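Local coordinates for catabolite control protein A (Lactococcus lactis, PDB 2O20), which binds DNA as a LacI-family transcription factor and probably acts as a global regulator of carbon catabolite repression and activation, at residues E215-E220 with R238-A243; K173-S178 with D268-S273; T63-V68 with Q119-V124. The protein carries 1 engineered substitution. All blocks are in the same frame, centred on the assembly; numbering follows the deposited sequence.

Contact 1 of 3, residues E215-E220 with R238-A243; sequences ENLVFE and RGATSA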
ATOM      1  N   GLU D 215      12.739  -5.013  30.639  1.00 25.69           N
ATOM      2  CA  GLU D 215      11.447  -5.242  30.008  1.00 27.08           C
ATOM      3  C   GLU D 215      10.736  -3.912  29.689  1.00 26.65           C
ATOM      4  O   GLU D 215       9.857  -3.862  28.822  1.00 27.90           O
ATOM      5  CB  GLU D 215      10.558  -6.160  30.858  0.50 26.94           C
ATOM      6  CG  GLU D 215      10.147  -5.584  32.196  0.50 26.96           C
ATOM      7  CD  GLU D 215       9.031  -6.380  32.861  0.50 27.74           C
ATOM      8  OE1 GLU D 215       8.950  -6.350  34.110  0.50 27.41           O
ATOM      9  OE2 GLU D 215       8.235  -7.030  32.139  0.50 29.21           O
ATOM     10  N   ASN D 216      11.126  -2.830  30.361  1.00 26.08           N
ATOM     11  CA  ASN D 216      10.486  -1.530  30.119  1.00 25.78           C
ATOM     12  C   ASN D 216      10.893  -0.831  28.816  1.00 24.64           C
ATOM     13  O   ASN D 216      10.297   0.197  28.448  1.00 23.67           O
ATOM     14  CB  ASN D 216      10.662  -0.625  31.325  1.00 26.81           C
ATOM     15  CG  ASN D 216       9.879  -1.125  32.533  1.00 29.86           C
ATOM     16  OD1 ASN D 216      10.250  -0.869  33.680  1.00 35.80           O
ATOM     17  ND2 ASN D 216       8.799  -1.861  32.279  1.00 33.61           N
ATOM     18  N   LEU D 217      11.877  -1.398  28.104  1.00 22.01           N
ATOM     19  CA  LEU D 217      12.216  -0.941  26.757  1.00 21.38           C
ATOM     20  C   LEU D 217      11.651  -1.849  25.650  1.00 20.80           C
ATOM     21  O   LEU D 217      12.052  -1.735  24.493  1.00 18.95           O
ATOM     22  CB  LEU D 217      13.728  -0.756  26.606  1.00 20.99           C
ATOM     23  CG  LEU D 217      14.404   0.317  27.482  1.00 22.54           C
ATOM     24  CD1 LEU D 217      15.925   0.325  27.185  1.00 24.81           C
ATOM     25  CD2 LEU D 217      13.832   1.682  27.260  1.00 24.25           C
ATOM     26  N   VAL D 218      10.726  -2.744  26.016  1.00 20.66           N
ATOM     27  CA  VAL D 218      10.001  -3.567  25.066  1.00 20.28           C
ATOM     28  C   VAL D 218       8.548  -3.096  25.061  1.00 20.78           C
ATOM     29  O   VAL D 218       7.911  -2.908  26.111  1.00 20.40           O
ATOM     30  CB  VAL D 218      10.114  -5.075  25.374  1.00 21.12           C
ATOM     31  CG1 VAL D 218       9.296  -5.893  24.360  1.00 20.46           C
ATOM     32  CG2 VAL D 218      11.575  -5.495  25.370  1.00 19.60           C
ATOM     33  N   PHE D 219       8.078  -2.818  23.862  1.00 20.01           N
ATOM     34  CA  PHE D 219       6.772  -2.219  23.647  1.00 20.97           C
ATOM     35  C   PHE D 219       5.961  -3.178  22.783  1.00 21.94           C
ATOM     36  O   PHE D 219       6.217  -3.299  21.585  1.00 20.68           O
ATOM     37  CB  PHE D 219       6.953  -0.853  22.986  1.00 20.01           C
ATOM     38  CG  PHE D 219       7.676   0.135  23.857  1.00 20.14           C
ATOM     39  CD1 PHE D 219       6.976   0.976  24.722  1.00 20.82           C
ATOM     40  CD2 PHE D 219       9.074   0.196  23.872  1.00 19.74           C
ATOM     41  CE1 PHE D 219       7.654   1.873  25.558  1.00 21.85           C
ATOM     42  CE2 PHE D 219       9.753   1.078  24.712  1.00 18.96           C
ATOM     43  CZ  PHE D 219       9.044   1.926  25.550  1.00 21.50           C
ATOM     44  N   GLU D 220       5.016  -3.886  23.417  1.00 23.13           N
ATOM     45  CA  GLU D 220       4.157  -4.858  22.744  1.00 24.70           C
ATOM     46  C   GLU D 220       2.822  -4.311  22.201  1.00 24.73           C
ATOM     47  O   GLU D 220       2.293  -3.297  22.664  1.00 24.32           O
ATOM     48  CB  GLU D 220       3.777  -5.981  23.718  1.00 25.88           C
ATOM     49  CG  GLU D 220       4.900  -6.887  24.169  1.00 29.88           C
ATOM     50  CD  GLU D 220       4.338  -7.955  25.085  1.00 35.07           C
ATOM     51  OE1 GLU D 220       3.458  -8.735  24.613  1.00 36.46           O
ATOM     52  OE2 GLU D 220       4.739  -7.988  26.267  1.00 38.20           O
ATOM     53  N   ARG D 238      11.829   7.348  28.611  1.00 18.15           N
ATOM     54  CA  ARG D 238      12.658   6.307  29.201  1.00 19.51           C
ATOM     55  C   ARG D 238      14.150   6.378  28.818  1.00 19.04           C
ATOM     56  O   ARG D 238      14.937   5.538  29.268  1.00 19.79           O
ATOM     57  CB  ARG D 238      12.034   4.961  28.842  1.00 19.71           C
ATOM     58  CG  ARG D 238      10.614   4.875  29.416  1.00 24.85           C
ATOM     59  CD  ARG D 238      10.067   3.443  29.416  1.00 32.26           C
ATOM     60  NE  ARG D 238       8.616   3.216  29.186  1.00 36.38           N
ATOM     61  CZ  ARG D 238       7.650   4.087  28.807  1.00 37.72           C
ATOM     62  NH1 ARG D 238       7.834   5.398  28.674  1.00 37.70           N
ATOM     63  NH2 ARG D 238       6.408   3.619  28.601  1.00 36.36           N
ATOM     64  N   GLY D 239      14.548   7.380  28.032  1.00 19.34           N
ATOM     65  CA  GLY D 239      15.948   7.549  27.599  1.00 18.65           C
ATOM     66  C   GLY D 239      16.453   6.581  26.532  1.00 18.79           C
ATOM     67  O   GLY D 239      17.664   6.441  26.332  1.00 18.70           O
ATOM     68  N   ALA D 240      15.545   5.924  25.816  1.00 18.36           N
ATOM     69  CA  ALA D 240      15.923   5.124  24.657  1.00 17.36           C
ATOM     70  C   ALA D 240      16.548   6.060  23.613  1.00 17.68           C
ATOM     71  O   ALA D 240      16.078   7.191  23.420  1.00 16.67           O
ATOM     72  CB  ALA D 240      14.723   4.410  24.086  1.00 16.97           C
ATOM     73  N   THR D 241      17.628   5.608  22.973  1.00 17.55           N
ATOM     74  CA  THR D 241      18.273   6.383  21.904  1.00 18.02           C
ATOM     75  C   THR D 241      18.187   5.715  20.543  1.00 18.18           C
ATOM     76  O   THR D 241      18.714   6.250  19.572  1.00 18.63           O
ATOM     77  CB  THR D 241      19.757   6.666  22.202  1.00 18.58           C
ATOM     78  OG1 THR D 241      20.459   5.407  22.351  1.00 18.22           O
ATOM     79  CG2 THR D 241      19.891   7.549  23.464  1.00 20.21           C
ATOM     80  N   SER D 242      17.524   4.565  20.478  1.00 17.96           N
ATOM     81  CA  SER D 242      17.317   3.851  19.238  1.00 18.35           C
ATOM     82  C   SER D 242      16.224   2.808  19.434  1.00 17.78           C
ATOM     83  O   SER D 242      15.822   2.512  20.568  1.00 17.37           O
ATOM     84  CB  SER D 242      18.606   3.202  18.780  1.00 18.28           C
ATOM     85  OG  SER D 242      19.084   2.281  19.761  1.00 18.54           O
ATOM     86  N   ALA D 243      15.749   2.257  18.323  1.00 17.62           N
ATOM     87  CA  ALA D 243      14.753   1.215  18.342  1.00 17.45           C
ATOM     88  C   ALA D 243      14.851   0.289  17.131  1.00 17.55           C
ATOM     89  O   ALA D 243      15.098   0.750  16.009  1.00 18.91           O
ATOM     90  CB  ALA D 243      13.391   1.843  18.375  1.00 16.06           C
TER
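Phe219 and Arg238 both set CG anti to their own carbonyl carbon (chi1 -64° and -61°), and a bend at chi3 of the arginine carries its guanidinium group up to the phenyl ring. The side chains come from opposite directions, and the planes of ring and guanidinium are 54° apart. Phe219 CZ lies over one guanidinium face, displaced toward its rim, while Arg238 NH2 is met near the plane of the ring, at its edge, 3.7 Å from Phe219 CE1. Arginine suits a partly exposed position, since its aliphatic part lies against apolar neighbours while its flat guanidinium packs on the ring: Arg238 CB is 4.1 Å from Leu217 CD2, and Arg238 CD is 3.4 Å from Asn216 O. Leu217 CD2 also reaches Ala240 CB at 4.3 Å, where a small methyl group fits the buried turn. Gly239 just before it has the positive phi that glycine tolerates easily, and closes helix 225-237 in a Schellman motif. Leu231 and Leu235 of that helix pack on Phe219, as do Ala184 and Ile186 of strand 183-186. Together they form the interior of a beta-alpha-beta crossover, the repeating element of the Rossmann-like, periplasmic-binding-protein fold.

Contact 2 of 3, residues K173-S178 with D268-S273; sequences KKLIDS and DFEIIS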
ATOM      1  N   LYS D 173      22.508  -5.675  17.266  1.00 19.94           N
ATOM      2  CA  LYS D 173      23.963  -5.523  17.214  1.00 20.75           C
ATOM      3  C   LYS D 173      24.428  -4.314  16.405  1.00 19.92           C
ATOM      4  O   LYS D 173      25.387  -3.656  16.761  1.00 20.74           O
ATOM      5  CB  LYS D 173      24.600  -6.814  16.637  1.00 21.37           C
ATOM      6  CG  LYS D 173      26.070  -6.952  16.859  1.00 23.55           C
ATOM      7  CD  LYS D 173      26.578  -8.324  16.330  1.00 24.35           C
ATOM      8  CE  LYS D 173      28.007  -8.581  16.724  1.00 27.75           C
ATOM      9  NZ  LYS D 173      28.374  -9.976  16.363  1.00 33.63           N
ATOM     10  N   LYS D 174      23.736  -4.007  15.312  1.00 20.80           N
ATOM     11  CA  LYS D 174      24.040  -2.828  14.530  1.00 20.50           C
ATOM     12  C   LYS D 174      23.905  -1.538  15.360  1.00 19.86           C
ATOM     13  O   LYS D 174      24.718  -0.623  15.244  1.00 20.41           O
ATOM     14  CB  LYS D 174      23.111  -2.782  13.311  1.00 20.93           C
ATOM     15  CG  LYS D 174      23.368  -1.632  12.383  1.00 22.57           C
ATOM     16  CD  LYS D 174      22.673  -1.823  11.043  1.00 23.44           C
ATOM     17  CE  LYS D 174      22.714  -0.568  10.245  1.00 24.09           C
ATOM     18  NZ  LYS D 174      24.082  -0.289   9.741  1.00 24.63           N
ATOM     19  N   LEU D 175      22.881  -1.466  16.196  1.00 19.78           N
ATOM     20  CA  LEU D 175      22.670  -0.282  17.046  1.00 19.34           C
ATOM     21  C   LEU D 175      23.693  -0.270  18.212  1.00 20.41           C
ATOM     22  O   LEU D 175      24.151   0.792  18.652  1.00 21.54           O
ATOM     23  CB  LEU D 175      21.241  -0.263  17.588  1.00 19.48           C
ATOM     24  CG  LEU D 175      20.151  -0.107  16.517  1.00 18.96           C
ATOM     25  CD1 LEU D 175      18.761  -0.341  17.073  1.00 19.15           C
ATOM     26  CD2 LEU D 175      20.241   1.250  15.852  1.00 20.39           C
ATOM     27  N   ILE D 176      24.038  -1.444  18.710  1.00 21.07           N
ATOM     28  CA  ILE D 176      25.113  -1.559  19.728  1.00 21.26           C
ATOM     29  C   ILE D 176      26.411  -1.020  19.142  1.00 21.41           C
ATOM     30  O   ILE D 176      27.115  -0.250  19.775  1.00 20.40           O
ATOM     31  CB  ILE D 176      25.288  -3.016  20.212  1.00 21.79           C
ATOM     32  CG1 ILE D 176      24.107  -3.381  21.108  1.00 21.52           C
ATOM     33  CG2 ILE D 176      26.627  -3.209  21.019  1.00 22.90           C
ATOM     34  CD1 ILE D 176      23.953  -4.816  21.360  1.00 20.00           C
ATOM     35  N   ASP D 177      26.708  -1.403  17.907  1.00 22.05           N
ATOM     36  CA  ASP D 177      27.971  -1.037  17.292  1.00 22.87           C
ATOM     37  C   ASP D 177      28.097   0.445  16.941  1.00 22.92           C
ATOM     38  O   ASP D 177      29.221   0.922  16.777  1.00 23.69           O
ATOM     39  CB  ASP D 177      28.281  -1.951  16.095  1.00 22.83           C
ATOM     40  CG  ASP D 177      28.598  -3.405  16.520  1.00 25.36           C
ATOM     41  OD1 ASP D 177      28.815  -3.672  17.725  1.00 29.29           O
ATOM     42  OD2 ASP D 177      28.627  -4.290  15.643  1.00 29.49           O
ATOM     43  N   SER D 178      26.976   1.173  16.853  1.00 23.04           N
ATOM     44  CA  SER D 178      26.999   2.624  16.702  1.00 22.97           C
ATOM     45  C   SER D 178      26.907   3.360  18.054  1.00 23.47           C
ATOM     46  O   SER D 178      26.689   4.571  18.098  1.00 23.39           O
ATOM     47  CB  SER D 178      25.910   3.099  15.708  1.00 22.32           C
ATOM     48  OG  SER D 178      24.604   2.662  16.095  1.00 22.03           O
ATOM     49  N   ASP D 268      20.918  11.639  17.235  1.00 19.58           N
ATOM     50  CA  ASP D 268      20.395  11.435  18.587  1.00 19.65           C
ATOM     51  C   ASP D 268      19.401  10.282  18.722  1.00 18.80           C
ATOM     52  O   ASP D 268      19.116   9.820  19.839  1.00 19.13           O
ATOM     53  CB  ASP D 268      19.749  12.729  19.093  1.00 19.39           C
ATOM     54  CG  ASP D 268      20.759  13.846  19.288  1.00 22.25           C
ATOM     55  OD1 ASP D 268      21.964  13.560  19.471  1.00 28.15           O
ATOM     56  OD2 ASP D 268      20.363  15.016  19.281  1.00 25.21           O
ATOM     57  N   PHE D 269      18.841   9.832  17.604  1.00 18.28           N
ATOM     58  CA  PHE D 269      17.892   8.713  17.618  1.00 18.03           C
ATOM     59  C   PHE D 269      17.986   7.921  16.305  1.00 18.05           C
ATOM     60  O   PHE D 269      17.963   8.519  15.233  1.00 17.36           O
ATOM     61  CB  PHE D 269      16.440   9.144  17.881  1.00 18.97           C
ATOM     62  CG  PHE D 269      15.586   8.013  18.424  1.00 17.24           C
ATOM     63  CD1 PHE D 269      15.428   7.842  19.802  1.00 18.32           C
ATOM     64  CD2 PHE D 269      15.011   7.106  17.578  1.00 16.51           C
ATOM     65  CE1 PHE D 269      14.689   6.766  20.298  1.00 17.99           C
ATOM     66  CE2 PHE D 269      14.304   6.006  18.061  1.00 18.06           C
ATOM     67  CZ  PHE D 269      14.130   5.862  19.431  1.00 19.49           C
ATOM     68  N   GLU D 270      18.090   6.600  16.422  1.00 17.31           N
ATOM     69  CA  GLU D 270      18.251   5.708  15.272  1.00 17.93           C
ATOM     70  C   GLU D 270      17.129   4.672  15.249  1.00 16.78           C
ATOM     71  O   GLU D 270      16.657   4.245  16.290  1.00 16.73           O
ATOM     72  CB  GLU D 270      19.577   4.972  15.337  1.00 18.03           C
ATOM     73  CG  GLU D 270      20.842   5.841  15.357  1.00 18.28           C
ATOM     74  CD  GLU D 270      22.105   5.009  15.265  1.00 19.38           C
ATOM     75  OE1 GLU D 270      22.316   4.316  14.250  1.00 22.30           O
ATOM     76  OE2 GLU D 270      22.884   5.008  16.257  1.00 24.59           O
ATOM     77  N   ILE D 271      16.695   4.311  14.047  1.00 17.11           N
ATOM     78  CA  ILE D 271      15.577   3.388  13.846  1.00 16.76           C
ATOM     79  C   ILE D 271      15.940   2.327  12.773  1.00 16.56           C
ATOM     80  O   ILE D 271      16.467   2.645  11.712  1.00 16.11           O
ATOM     81  CB  ILE D 271      14.280   4.120  13.397  1.00 16.87           C
ATOM     82  CG1 ILE D 271      13.866   5.175  14.423  1.00 17.42           C
ATOM     83  CG2 ILE D 271      13.124   3.114  13.194  1.00 17.36           C
ATOM     84  CD1 ILE D 271      12.723   6.082  13.969  1.00 19.48           C
ATOM     85  N   ILE D 272      15.612   1.073  13.072  1.00 16.75           N
ATOM     86  CA  ILE D 272      15.716  -0.015  12.093  1.00 17.63           C
ATOM     87  C   ILE D 272      14.340  -0.685  12.023  1.00 16.75           C
ATOM     88  O   ILE D 272      13.793  -1.089  13.039  1.00 17.87           O
ATOM     89  CB  ILE D 272      16.824  -1.053  12.481  1.00 17.65           C
ATOM     90  CG1 ILE D 272      18.179  -0.358  12.638  1.00 18.06           C
ATOM     91  CG2 ILE D 272      16.886  -2.179  11.382  1.00 18.17           C
ATOM     92  CD1 ILE D 272      19.330  -1.270  13.087  1.00 19.55           C
ATOM     93  N   SER D 273      13.769  -0.738  10.831  1.00 17.66           N
ATOM     94  CA  SER D 273      12.492  -1.389  10.570  1.00 17.90           C
ATOM     95  C   SER D 273      12.620  -2.894  10.228  1.00 18.88           C
ATOM     96  O   SER D 273      13.708  -3.445  10.104  1.00 17.87           O
ATOM     97  CB  SER D 273      11.764  -0.631   9.437  1.00 18.94           C
ATOM     98  OG  SER D 273      10.394  -1.013   9.360  1.00 19.91           O
TER
HETATM   99  O   HOH W   1      23.259   2.003  13.841  1.00 27.50           O
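Lys174 lays its aliphatic chain across the end of Ile272, with Lys174 CD 4.0 Å from Ile272 CD1. CG stands anti to the backbone N (chi1 -177°), and a late bend at chi4 turns the ammonium group to Ser327, its hydrogen-bond partner; lysine thus serves as apolar cover near its backbone and as a polar group at its tip. Leu175 follows as the buried residue of the turn. It meets Ile272 tip to tip, Leu175 CG being 3.7 Å from Ile272 CD1, and slides alongside Glu270 with Leu175 CD2 3.8 Å from Glu270 CB. Branched aliphatic groups on both sides suit this close apolar packing. At the helix end, Ser178 OG lies 2.9 Å from Glu270 OE2. The distance from Ser178 OG to Leu175 O is 3.2 Å, and the single proton could go to either acceptor. A short hydroxyl can reach both, while a long acid spans from strand to helix end. A water donates to Ser178 OG at 2.7 Å and also to Glu270 OE1, bridging the two side chains.

Glu270 OE2 also accepts from Asn180 ND2, which bonds Leu175 O as well, and forms a salt bridge with Lys332. A negative charge near a helix C terminus is probably disfavoured, and the lysine is likely to compensate. With an alanine in place of Glu270, Lys332 would probably lose this counter-charge, Asn180 ND2 one of its two acceptors and Ser178 its carboxylate neighbour.

Helix 173-177 runs nearly antiparallel to strand 270-272, their axes 160° apart. Leu175 also rests on Ser242 and Val244 of neighbouring strand 242-245 and on Ile183 of strand 183-186 beyond it. Ile271 points away and packs on Leu254 and Leu255, so that strand 270-272, which the C-terminal tail joins through Ser330, lies between helices 164-177 and 248-260.

Contact 3 of 3, residues T63-V68 with Q119-V124; sequences TTTVGV and QVDGIV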
ATOM      1  N   THR D  63     -12.308 -26.113 -11.392  1.00 36.94           N
ATOM      2  CA  THR D  63     -10.997 -25.466 -11.359  1.00 34.02           C
ATOM      3  C   THR D  63     -10.550 -25.302  -9.922  1.00 31.11           C
ATOM      4  O   THR D  63     -11.329 -24.874  -9.074  1.00 30.42           O
ATOM      5  CB  THR D  63     -11.025 -24.070 -11.993  1.00 34.27           C
ATOM      6  OG1 THR D  63     -11.496 -24.186 -13.335  1.00 35.52           O
ATOM      7  CG2 THR D  63      -9.618 -23.449 -12.002  1.00 33.41           C
ATOM      8  N   THR D  64      -9.299 -25.644  -9.655  1.00 27.98           N
ATOM      9  CA  THR D  64      -8.728 -25.468  -8.317  1.00 26.51           C
ATOM     10  C   THR D  64      -8.852 -24.014  -7.843  1.00 24.76           C
ATOM     11  O   THR D  64      -8.620 -23.059  -8.620  1.00 23.70           O
ATOM     12  CB  THR D  64      -7.263 -25.935  -8.321  1.00 26.45           C
ATOM     13  OG1 THR D  64      -7.241 -27.356  -8.523  1.00 26.54           O
ATOM     14  CG2 THR D  64      -6.539 -25.563  -7.057  1.00 26.06           C
ATOM     15  N   THR D  65      -9.234 -23.867  -6.575  1.00 23.46           N
ATOM     16  CA  THR D  65      -9.569 -22.559  -6.007  1.00 22.76           C
ATOM     17  C   THR D  65      -8.803 -22.422  -4.710  1.00 22.40           C
ATOM     18  O   THR D  65      -8.918 -23.272  -3.828  1.00 21.93           O
ATOM     19  CB  THR D  65     -11.086 -22.387  -5.763  1.00 23.21           C
ATOM     20  OG1 THR D  65     -11.795 -22.475  -7.011  1.00 22.77           O
ATOM     21  CG2 THR D  65     -11.396 -21.048  -5.102  1.00 22.68           C
ATOM     22  N   VAL D  66      -8.030 -21.336  -4.636  1.00 21.64           N
ATOM     23  CA  VAL D  66      -7.246 -20.954  -3.483  1.00 21.31           C
ATOM     24  C   VAL D  66      -7.861 -19.762  -2.724  1.00 21.83           C
ATOM     25  O   VAL D  66      -8.122 -18.692  -3.314  1.00 21.65           O
ATOM     26  CB  VAL D  66      -5.766 -20.705  -3.850  0.50 21.77           C
ATOM     27  CG1 VAL D  66      -5.083 -22.038  -4.160  0.50 21.75           C
ATOM     28  CG2 VAL D  66      -5.633 -19.797  -5.042  0.50 23.13           C
ATOM     29  N   GLY D  67      -8.108 -19.998  -1.437  1.00 22.34           N
ATOM     30  CA  GLY D  67      -8.545 -18.965  -0.478  1.00 22.67           C
ATOM     31  C   GLY D  67      -7.342 -18.292   0.171  1.00 22.89           C
ATOM     32  O   GLY D  67      -6.472 -18.961   0.726  1.00 23.11           O
ATOM     33  N   VAL D  68      -7.312 -16.959   0.145  1.00 22.48           N
ATOM     34  CA  VAL D  68      -6.217 -16.184   0.777  1.00 22.80           C
ATOM     35  C   VAL D  68      -6.799 -15.194   1.770  1.00 22.05           C
ATOM     36  O   VAL D  68      -7.578 -14.313   1.405  1.00 22.37           O
ATOM     37  CB  VAL D  68      -5.370 -15.406  -0.279  1.00 23.57           C
ATOM     38  CG1 VAL D  68      -4.171 -14.728   0.367  1.00 23.73           C
ATOM     39  CG2 VAL D  68      -4.925 -16.333  -1.422  1.00 24.29           C
ATOM     40  N   GLN D 119     -15.901 -24.722  -0.713  1.00 35.29           N
ATOM     41  CA  GLN D 119     -15.053 -25.863  -1.039  1.00 34.51           C
ATOM     42  C   GLN D 119     -13.761 -25.409  -1.755  1.00 32.74           C
ATOM     43  O   GLN D 119     -13.355 -25.971  -2.790  1.00 32.47           O
ATOM     44  CB  GLN D 119     -15.817 -26.906  -1.879  1.00 34.57           C
ATOM     45  CG  GLN D 119     -16.886 -27.700  -1.122  1.00 35.94           C
ATOM     46  CD  GLN D 119     -17.773 -28.491  -2.063  1.00 35.59           C
ATOM     47  OE1 GLN D 119     -17.635 -29.705  -2.191  1.00 38.55           O
ATOM     48  NE2 GLN D 119     -18.650 -27.794  -2.772  1.00 36.28           N
ATOM     49  N   VAL D 120     -13.113 -24.388  -1.209  1.00 30.28           N
ATOM     50  CA  VAL D 120     -11.767 -24.061  -1.688  1.00 28.31           C
ATOM     51  C   VAL D 120     -10.882 -25.301  -1.485  1.00 26.68           C
ATOM     52  O   VAL D 120     -11.099 -26.143  -0.572  1.00 25.16           O
ATOM     53  CB  VAL D 120     -11.153 -22.780  -1.035  1.00 28.04           C
ATOM     54  CG1 VAL D 120     -12.123 -21.602  -1.112  1.00 27.36           C
ATOM     55  CG2 VAL D 120     -10.692 -23.042   0.388  1.00 28.78           C
ATOM     56  N   ASP D 121      -9.901 -25.410  -2.371  1.00 25.00           N
ATOM     57  CA  ASP D 121      -9.003 -26.544  -2.443  1.00 24.27           C
ATOM     58  C   ASP D 121      -7.768 -26.367  -1.546  1.00 23.04           C
ATOM     59  O   ASP D 121      -7.101 -27.339  -1.189  1.00 22.01           O
ATOM     60  CB  ASP D 121      -8.604 -26.774  -3.907  1.00 23.57           C
ATOM     61  CG  ASP D 121      -9.797 -27.081  -4.788  1.00 25.11           C
ATOM     62  OD1 ASP D 121     -10.262 -28.217  -4.713  1.00 27.15           O
ATOM     63  OD2 ASP D 121     -10.328 -26.187  -5.498  1.00 25.17           O
ATOM     64  N   GLY D 122      -7.474 -25.122  -1.190  1.00 21.89           N
ATOM     65  CA  GLY D 122      -6.320 -24.791  -0.382  1.00 21.74           C
ATOM     66  C   GLY D 122      -6.400 -23.352   0.122  1.00 21.61           C
ATOM     67  O   GLY D 122      -7.070 -22.524  -0.478  1.00 20.76           O
ATOM     68  N   ILE D 123      -5.738 -23.094   1.249  1.00 21.62           N
ATOM     69  CA  ILE D 123      -5.767 -21.792   1.945  1.00 21.81           C
ATOM     70  C   ILE D 123      -4.339 -21.281   2.206  1.00 22.00           C
ATOM     71  O   ILE D 123      -3.493 -22.013   2.695  1.00 21.55           O
ATOM     72  CB  ILE D 123      -6.573 -21.902   3.311  1.00 22.20           C
ATOM     73  CG1 ILE D 123      -8.045 -22.167   3.019  1.00 21.77           C
ATOM     74  CG2 ILE D 123      -6.476 -20.640   4.134  1.00 23.57           C
ATOM     75  CD1 ILE D 123      -8.849 -22.693   4.188  1.00 22.99           C
ATOM     76  N   VAL D 124      -4.100 -20.015   1.889  1.00 21.84           N
ATOM     77  CA  VAL D 124      -2.925 -19.292   2.364  1.00 22.09           C
ATOM     78  C   VAL D 124      -3.383 -18.320   3.452  1.00 22.09           C
ATOM     79  O   VAL D 124      -4.280 -17.514   3.222  1.00 21.30           O
ATOM     80  CB  VAL D 124      -2.259 -18.480   1.243  1.00 22.60           C
ATOM     81  CG1 VAL D 124      -1.035 -17.708   1.773  1.00 23.05           C
ATOM     82  CG2 VAL D 124      -1.887 -19.380   0.044  1.00 23.68           C
TER
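Val66, Gly67 and Val68 pair in parallel with Gly122, Ile123 and Val124, the short strand axes coming within 4.6 Å of each other at an angle of 29°. Gly67 bonds twice to the neighbouring strand, its N donating to Gly122 O (2.9 Å) and its O accepting from Val124 N (2.8 Å). Ahead of these, Asp121 N donates to Thr65 O at 2.8 Å.

The aspartate side chain extends the pairing ahead of strand 122-124. With CG anti to the carbonyl carbon (chi1 -61°), Asp121 folds back so that OD2 takes the Thr65 N-H at 2.8 Å, on the anti side of the carboxylate and 17° out of its plane. A short acidic side chain is well suited here, since it offers an acceptor where no backbone carbonyl serves. Thr64 crosses it at a slant, its methyl CG2 4.0 Å from Asp121 CB. Thr65 and Val120 meet at about a right angle through their methyl groups, while Val68 CG1 touches Val124 CB at 4.3 Å on the sheet face covered by helix 294-309. On the other face Ile123 packs against Leu112 and Phe115 of helix 105-118. Gly67 suits a narrow place on that same face: a beta carbon there would lie only 3.7 Å from Val120 CG2.

Apolar residues thus fill both faces, and main-chain groups inside the sheet satisfy one another. At the strand entrance a carboxylate oxygen takes the Thr65 N-H, beside the backbone bond from Asp121 N, and so stands in for a main-chain acceptor.

Contacts 1 and 2 belong to one parallel sheet, contact 1 nested along the chain inside the loop closed by contact 2. Their centres are 12 Å apart, and they join directly where Ala243 N meets Glu270 O and Ala243 O meets Ile272 N, each pair 3.0 Å apart. Contact 3 lies in the other parallel sheet, on the opposite side of the chain's centre, about 42 Å from both between centres. Its nearest atoms stay about 24 Å from contact 1 and 22 Å from contact 2. The three therefore sample the two Rossmann-like lobes of the LacI-family core, between which relatives bind small effectors; none of them touches the partner chain.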